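Local atomic coordinates of RagB/SusD domain protein (Flavobacterium johnsoniae, PDB entry 5J90), a protein that binds chitin as a SusD homolog and probably helps capture chitin chains at the cell surface for uptake and breakdown. Residues A[200-203]-A[204-208]; A[305-308]-A[309-313]. One frame throughout, in Å; residues are numbered along the deposited sequence.

Contact 1: residues A[200-203]-A[204-208]; sequences VRFA and NTLRL
V200 and N204 meet one turn apart on the alpha-helix 196-213, part of the helical SusD-like fold. Four successive i to i+4 backbone bonds hold the turn; that from N204 N to V200 O is 2.8 Å long, with an N-H...O angle of 163°. The contact is tightest at the T205 hydroxyl. Its OG1 lies beside its own backbone N (chi1 -49°), which turns it back to donate to R201 O at 2.8 Å. That oxygen takes T205 N from the opposite face of its plane. A threonine suits this buried helical position because its hydroxyl can return to the carbonyl one turn back; OG1 also bonds to M237 N. The F202 and L206 side chains cross obliquely, CZ 4.1 Å from CD2, and helix 113-134 packs against both. A203, with only a methyl group, touches I121 of that helix and V169 of helix 154-177, and its small size probably suits close packing there. The looser side is at partly exposed R201, whose NH2 forms a salt bridge with E197 and whose NE bonds to F234 O. Buried N204 sends ND2 to Q232 OE1 and G235 O, and a leucine here would probably leave both oxygens without that donor. Beside this amide, V200 CG1 lies 3.9 Å from N204 ND2.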
ATOM      1  N   VAL A 200     -25.357 -17.758  12.218  1.00 10.45           N
ATOM      2  CA  VAL A 200     -25.213 -16.323  12.452  1.00 10.27           C
ATOM      3  C   VAL A 200     -23.959 -16.050  13.279  1.00  9.41           C
ATOM      4  O   VAL A 200     -23.200 -15.124  12.976  1.00  9.10           O
ATOM      5  CB  VAL A 200     -26.461 -15.714  13.134  1.00  9.64           C
ATOM      6  CG1 VAL A 200     -26.190 -14.268  13.559  1.00 10.60           C
ATOM      7  CG2 VAL A 200     -27.663 -15.789  12.200  1.00 11.75           C
ATOM      8  N   ARG A 201     -23.709 -16.877  14.288  1.00  8.63           N
ATOM      9  CA  ARG A 201     -22.533 -16.714  15.129  1.00  8.44           C
ATOM     10  C   ARG A 201     -21.260 -16.888  14.291  1.00  9.16           C
ATOM     11  O   ARG A 201     -20.264 -16.176  14.495  1.00  9.49           O
ATOM     12  CB  ARG A 201     -22.597 -17.694  16.314  1.00  9.42           C
ATOM     13  CG  ARG A 201     -21.526 -17.494  17.364  1.00 10.69           C
ATOM     14  CD  ARG A 201     -21.851 -18.271  18.647  1.00 10.81           C
ATOM     15  NE  ARG A 201     -23.037 -17.754  19.326  1.00 11.00           N
ATOM     16  CZ  ARG A 201     -24.185 -18.414  19.467  1.00 12.76           C
ATOM     17  NH1 ARG A 201     -24.332 -19.637  18.963  1.00 11.56           N
ATOM     18  NH2 ARG A 201     -25.191 -17.851  20.124  1.00 12.75           N
ATOM     19  N   PHE A 202     -21.293 -17.818  13.338  1.00  9.33           N
ATOM     20  CA  PHE A 202     -20.177 -17.979  12.408  1.00  8.40           C
ATOM     21  C   PHE A 202     -20.032 -16.716  11.556  1.00  8.43           C
ATOM     22  O   PHE A 202     -18.931 -16.170  11.442  1.00  9.20           O
ATOM     23  CB  PHE A 202     -20.349 -19.228  11.529  1.00  9.35           C
ATOM     24  CG  PHE A 202     -19.385 -19.291  10.365  1.00  8.93           C
ATOM     25  CD1 PHE A 202     -18.019 -19.117  10.558  1.00  9.12           C
ATOM     26  CD2 PHE A 202     -19.847 -19.520   9.078  1.00 10.43           C
ATOM     27  CE1 PHE A 202     -17.129 -19.162   9.485  1.00  8.99           C
ATOM     28  CE2 PHE A 202     -18.960 -19.571   8.005  1.00  9.81           C
ATOM     29  CZ  PHE A 202     -17.615 -19.397   8.212  1.00 10.85           C
ATOM     30  N   ALA A 203     -21.130 -16.235  10.981  1.00  8.68           N
ATOM     31  CA  ALA A 203     -21.077 -15.023  10.167  1.00  8.68           C
ATOM     32  C   ALA A 203     -20.489 -13.847  10.948  1.00  8.76           C
ATOM     33  O   ALA A 203     -19.685 -13.086  10.404  1.00  8.96           O
ATOM     34  CB  ALA A 203     -22.463 -14.666   9.624  1.00  9.83           C
ATOM     35  N   ASN A 204     -20.890 -13.681  12.211  1.00  8.40           N
ATOM     36  CA  ASN A 204     -20.326 -12.621  13.042  1.00  7.84           C
ATOM     37  C   ASN A 204     -18.814 -12.788  13.196  1.00  7.94           C
ATOM     38  O   ASN A 204     -18.054 -11.808  13.144  1.00  8.05           O
ATOM     39  CB  ASN A 204     -20.962 -12.619  14.440  1.00  8.85           C
ATOM     40  CG  ASN A 204     -22.450 -12.302  14.423  1.00 10.48           C
ATOM     41  OD1 ASN A 204     -22.960 -11.640  13.517  1.00  9.59           O
ATOM     42  ND2 ASN A 204     -23.153 -12.765  15.454  1.00 10.15           N
ATOM     43  N   THR A 205     -18.367 -14.026  13.397  1.00  7.61           N
ATOM     44  CA  THR A 205     -16.952 -14.275  13.630  1.00  7.05           C
ATOM     45  C   THR A 205     -16.148 -14.052  12.341  1.00  7.55           C
ATOM     46  O   THR A 205     -15.039 -13.519  12.370  1.00  8.00           O
ATOM     47  CB  THR A 205     -16.720 -15.698  14.167  1.00  7.90           C
ATOM     48  OG1 THR A 205     -17.616 -15.939  15.259  1.00  8.93           O
ATOM     49  CG2 THR A 205     -15.290 -15.855  14.671  1.00 10.49           C
ATOM     50  N   LEU A 206     -16.733 -14.439  11.210  1.00  7.66           N
ATOM     51  CA  LEU A 206     -16.134 -14.179   9.902  1.00  8.63           C
ATOM     52  C   LEU A 206     -16.033 -12.670   9.663  1.00  8.17           C
ATOM     53  O   LEU A 206     -15.002 -12.190   9.170  1.00  7.84           O
ATOM     54  CB  LEU A 206     -16.969 -14.861   8.816  1.00  9.20           C
ATOM     55  CG  LEU A 206     -16.535 -14.758   7.358  1.00  8.80           C
ATOM     56  CD1 LEU A 206     -15.077 -15.130   7.181  1.00 10.64           C
ATOM     57  CD2 LEU A 206     -17.444 -15.638   6.490  1.00  9.98           C
ATOM     58  N   ARG A 207     -17.075 -11.915  10.028  1.00  7.35           N
ATOM     59  CA  ARG A 207     -16.991 -10.457   9.957  1.00  7.20           C
ATOM     60  C   ARG A 207     -15.810  -9.932  10.779  1.00  7.88           C
ATOM     61  O   ARG A 207     -15.079  -9.055  10.333  1.00  7.75           O
ATOM     62  CB  ARG A 207     -18.282  -9.791  10.453  1.00  8.18           C
ATOM     63  CG  ARG A 207     -18.222  -8.263  10.326  1.00  7.49           C
ATOM     64  CD  ARG A 207     -19.377  -7.528  11.030  1.00  8.24           C
ATOM     65  NE  ARG A 207     -20.681  -8.074  10.671  1.00  8.56           N
ATOM     66  CZ  ARG A 207     -21.299  -7.885   9.510  1.00  8.82           C
ATOM     67  NH1 ARG A 207     -20.748  -7.145   8.550  1.00  9.67           N
ATOM     68  NH2 ARG A 207     -22.482  -8.464   9.303  1.00  9.56           N
ATOM     69  N   LEU A 208     -15.632 -10.463  11.985  1.00  7.86           N
ATOM     70  CA  LEU A 208     -14.527 -10.037  12.832  1.00  7.89           C
ATOM     71  C   LEU A 208     -13.167 -10.330  12.198  1.00  7.21           C
ATOM     72  O   LEU A 208     -12.261  -9.484  12.243  1.00  7.77           O
ATOM     73  CB  LEU A 208     -14.649 -10.676  14.228  1.00  8.12           C
ATOM     74  CG  LEU A 208     -13.579 -10.314  15.265  1.00  7.83           C
ATOM     75  CD1 LEU A 208     -13.548  -8.804  15.535  1.00  9.35           C
ATOM     76  CD2 LEU A 208     -13.820 -11.087  16.559  1.00  9.09           C
TER

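Contact 2: residues A[305-308]-A[309-313]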
ATOM      1  N   ALA A 305      17.554 -25.943  -1.394  1.00 16.43           N
ATOM      2  CA  ALA A 305      18.017 -26.816  -2.463  1.00 16.62           C
ATOM      3  C   ALA A 305      17.715 -28.249  -2.046  1.00 16.61           C
ATOM      4  O   ALA A 305      17.928 -28.620  -0.893  1.00 22.49           O
ATOM      5  CB  ALA A 305      19.509 -26.622  -2.690  1.00 19.06           C
ATOM      6  N   ILE A 306      17.194 -29.038  -2.979  1.00 17.48           N
ATOM      7  CA  ILE A 306      16.864 -30.430  -2.690  1.00 18.46           C
ATOM      8  C   ILE A 306      17.582 -31.361  -3.658  1.00 19.70           C
ATOM      9  O   ILE A 306      17.337 -31.334  -4.865  1.00 22.65           O
ATOM     10  CB  ILE A 306      15.341 -30.682  -2.744  1.00 19.26           C
ATOM     11  CG1 ILE A 306      14.643 -29.922  -1.612  1.00 21.37           C
ATOM     12  CG2 ILE A 306      15.036 -32.172  -2.639  1.00 21.50           C
ATOM     13  CD1 ILE A 306      13.129 -29.962  -1.679  1.00 21.91           C
ATOM     14  N   SER A 307      18.474 -32.184  -3.117  1.00 21.79           N
ATOM     15  CA  SER A 307      19.228 -33.121  -3.939  1.00 23.62           C
ATOM     16  C   SER A 307      18.337 -34.286  -4.352  1.00 20.66           C
ATOM     17  O   SER A 307      18.209 -34.597  -5.535  1.00 27.35           O
ATOM     18  CB  SER A 307      20.453 -33.625  -3.179  1.00 26.71           C
ATOM     19  OG  SER A 307      21.219 -34.502  -3.984  1.00 34.01           O
ATOM     20  N   GLY A 308      17.717 -34.923  -3.364  1.00 19.58           N
ATOM     21  CA  GLY A 308      16.778 -35.998  -3.614  1.00 19.08           C
ATOM     22  C   GLY A 308      15.674 -36.003  -2.574  1.00 16.47           C
ATOM     23  O   GLY A 308      15.891 -35.603  -1.431  1.00 16.96           O
ATOM     24  N   LYS A 309      14.493 -36.461  -2.977  1.00 16.22           N
ATOM     25  CA  LYS A 309      13.333 -36.502  -2.084  1.00 15.40           C
ATOM     26  C   LYS A 309      13.603 -37.331  -0.832  1.00 17.32           C
ATOM     27  O   LYS A 309      13.095 -37.031   0.250  1.00 16.48           O
ATOM     28  CB  LYS A 309      12.122 -37.068  -2.820  1.00 16.30           C
ATOM     29  CG  LYS A 309      10.859 -37.133  -1.976  1.00 16.57           C
ATOM     30  CD  LYS A 309       9.690 -37.657  -2.785  1.00 15.30           C
ATOM     31  CE  LYS A 309       8.462 -37.820  -1.911  1.00 18.13           C
ATOM     32  NZ  LYS A 309       7.303 -38.292  -2.708  1.00 18.46           N
ATOM     33  N   SER A 310      14.403 -38.382  -0.978  1.00 17.87           N
ATOM     34  CA  SER A 310      14.670 -39.269   0.147  1.00 18.91           C
ATOM     35  C   SER A 310      15.442 -38.573   1.268  1.00 17.53           C
ATOM     36  O   SER A 310      15.459 -39.044   2.398  1.00 18.52           O
ATOM     37  CB  SER A 310      15.421 -40.522  -0.322  1.00 20.30           C
ATOM     38  OG  SER A 310      16.683 -40.173  -0.851  1.00 24.53           O
ATOM     39  N   ASP A 311      16.063 -37.437   0.960  1.00 16.30           N
ATOM     40  CA  ASP A 311      16.815 -36.696   1.966  1.00 16.30           C
ATOM     41  C   ASP A 311      15.921 -36.161   3.085  1.00 18.25           C
ATOM     42  O   ASP A 311      16.374 -35.985   4.212  1.00 17.74           O
ATOM     43  CB  ASP A 311      17.588 -35.534   1.331  1.00 19.15           C
ATOM     44  CG  ASP A 311      18.717 -35.998   0.430  1.00 23.71           C
ATOM     45  OD1 ASP A 311      19.170 -37.153   0.581  1.00 27.70           O
ATOM     46  OD2 ASP A 311      19.154 -35.198  -0.426  1.00 25.06           O
ATOM     47  N   HIS A 312      14.655 -35.892   2.771  1.00 16.33           N
ATOM     48  CA  HIS A 312      13.744 -35.328   3.770  1.00 15.13           C
ATOM     49  C   HIS A 312      12.393 -36.030   3.892  1.00 14.91           C
ATOM     50  O   HIS A 312      11.603 -35.687   4.776  1.00 14.71           O
ATOM     51  CB  HIS A 312      13.521 -33.829   3.514  1.00 14.61           C
ATOM     52  CG  HIS A 312      14.769 -33.010   3.613  1.00 13.00           C
ATOM     53  ND1 HIS A 312      15.543 -32.695   2.515  1.00 16.21           N
ATOM     54  CD2 HIS A 312      15.399 -32.467   4.682  1.00 14.12           C
ATOM     55  CE1 HIS A 312      16.583 -31.978   2.903  1.00 16.48           C
ATOM     56  NE2 HIS A 312      16.520 -31.827   4.214  1.00 14.84           N
ATOM     57  N   GLN A 313      12.119 -37.009   3.030  1.00 14.57           N
ATOM     58  CA  GLN A 313      10.787 -37.618   3.022  1.00 14.62           C
ATOM     59  C   GLN A 313      10.457 -38.356   4.313  1.00 14.16           C
ATOM     60  O   GLN A 313       9.286 -38.586   4.615  1.00 14.77           O
ATOM     61  CB  GLN A 313      10.615 -38.562   1.835  1.00 16.11           C
ATOM     62  CG  GLN A 313      11.319 -39.896   2.015  1.00 17.19           C
ATOM     63  CD  GLN A 313      11.322 -40.711   0.746  1.00 22.79           C
ATOM     64  OE1 GLN A 313      10.881 -40.247  -0.303  1.00 23.34           O
ATOM     65  NE2 GLN A 313      11.826 -41.939   0.831  1.00 28.82           N
TER
HETATM   66  O   HOH W   1      18.573 -32.435  -0.275  1.00 26.36           O
HETATM   67  O   HOH W   2      14.440 -33.926   0.312  1.00 17.34           O
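The D311 carboxylate is met from above its plane: G308 N approaches OD2 at 3.3 Å, 59° out of the plane, a long bond with an N-H...O angle of 144°. With CG placed beside the backbone N (chi1 -68°), the acid leans over the start of the turn, and S307 CB lies 3.4 Å from OD2. Water 1 accepts from S307 N and donates to OD2 at 2.8 Å, extending the acid's reach by one residue.

At the edge of the H312 imidazole, in the ring plane, water 2 lies 2.8 Å from ND1 and hydrogen-bonds to G308 O, so one water bridges the ring and the preceding backbone. NE2 of the same ring bonds to D389, while the rings of F315 and F392 meet the imidazole at inclined angles. A histidine suits this buried place because its two nitrogens can serve two polar partners while its carbons pack among aromatics.

Residues 308-311 form a type I beta-turn, closed by D311 N bonding to G308 O at 3.0 Å. K309 O receives both H312 N and Q313 N. The extended K309 chain brings NZ to a salt bridge with D264 and a hydrogen bond with W262 O.

A short acid thus serves two successive backbone N-H groups, one directly and one through water; its negative charge would probably be eased by these donors, and the turn is held by polar bonds more than by apolar packing.

Contact 1, within helix 196-213, precedes contact 2 in the chain; the latter sits in the long loop between helix 283-286 and strand 326-328. Their centres are about 42 Å apart and their nearest atoms about 33 Å, on opposite sides of the chain's centre, so neither touches the other. Both belong to the SusD-like region but represent different parts of its architecture: 200-208 is a buried part of the helical framework, packed among helices 113-134, 154-177 and 219-231, whereas 305-313 is a turn in a surface loop, its centre about 28 Å from that of the chain. Neither can be assigned to chitin binding from its geometry alone.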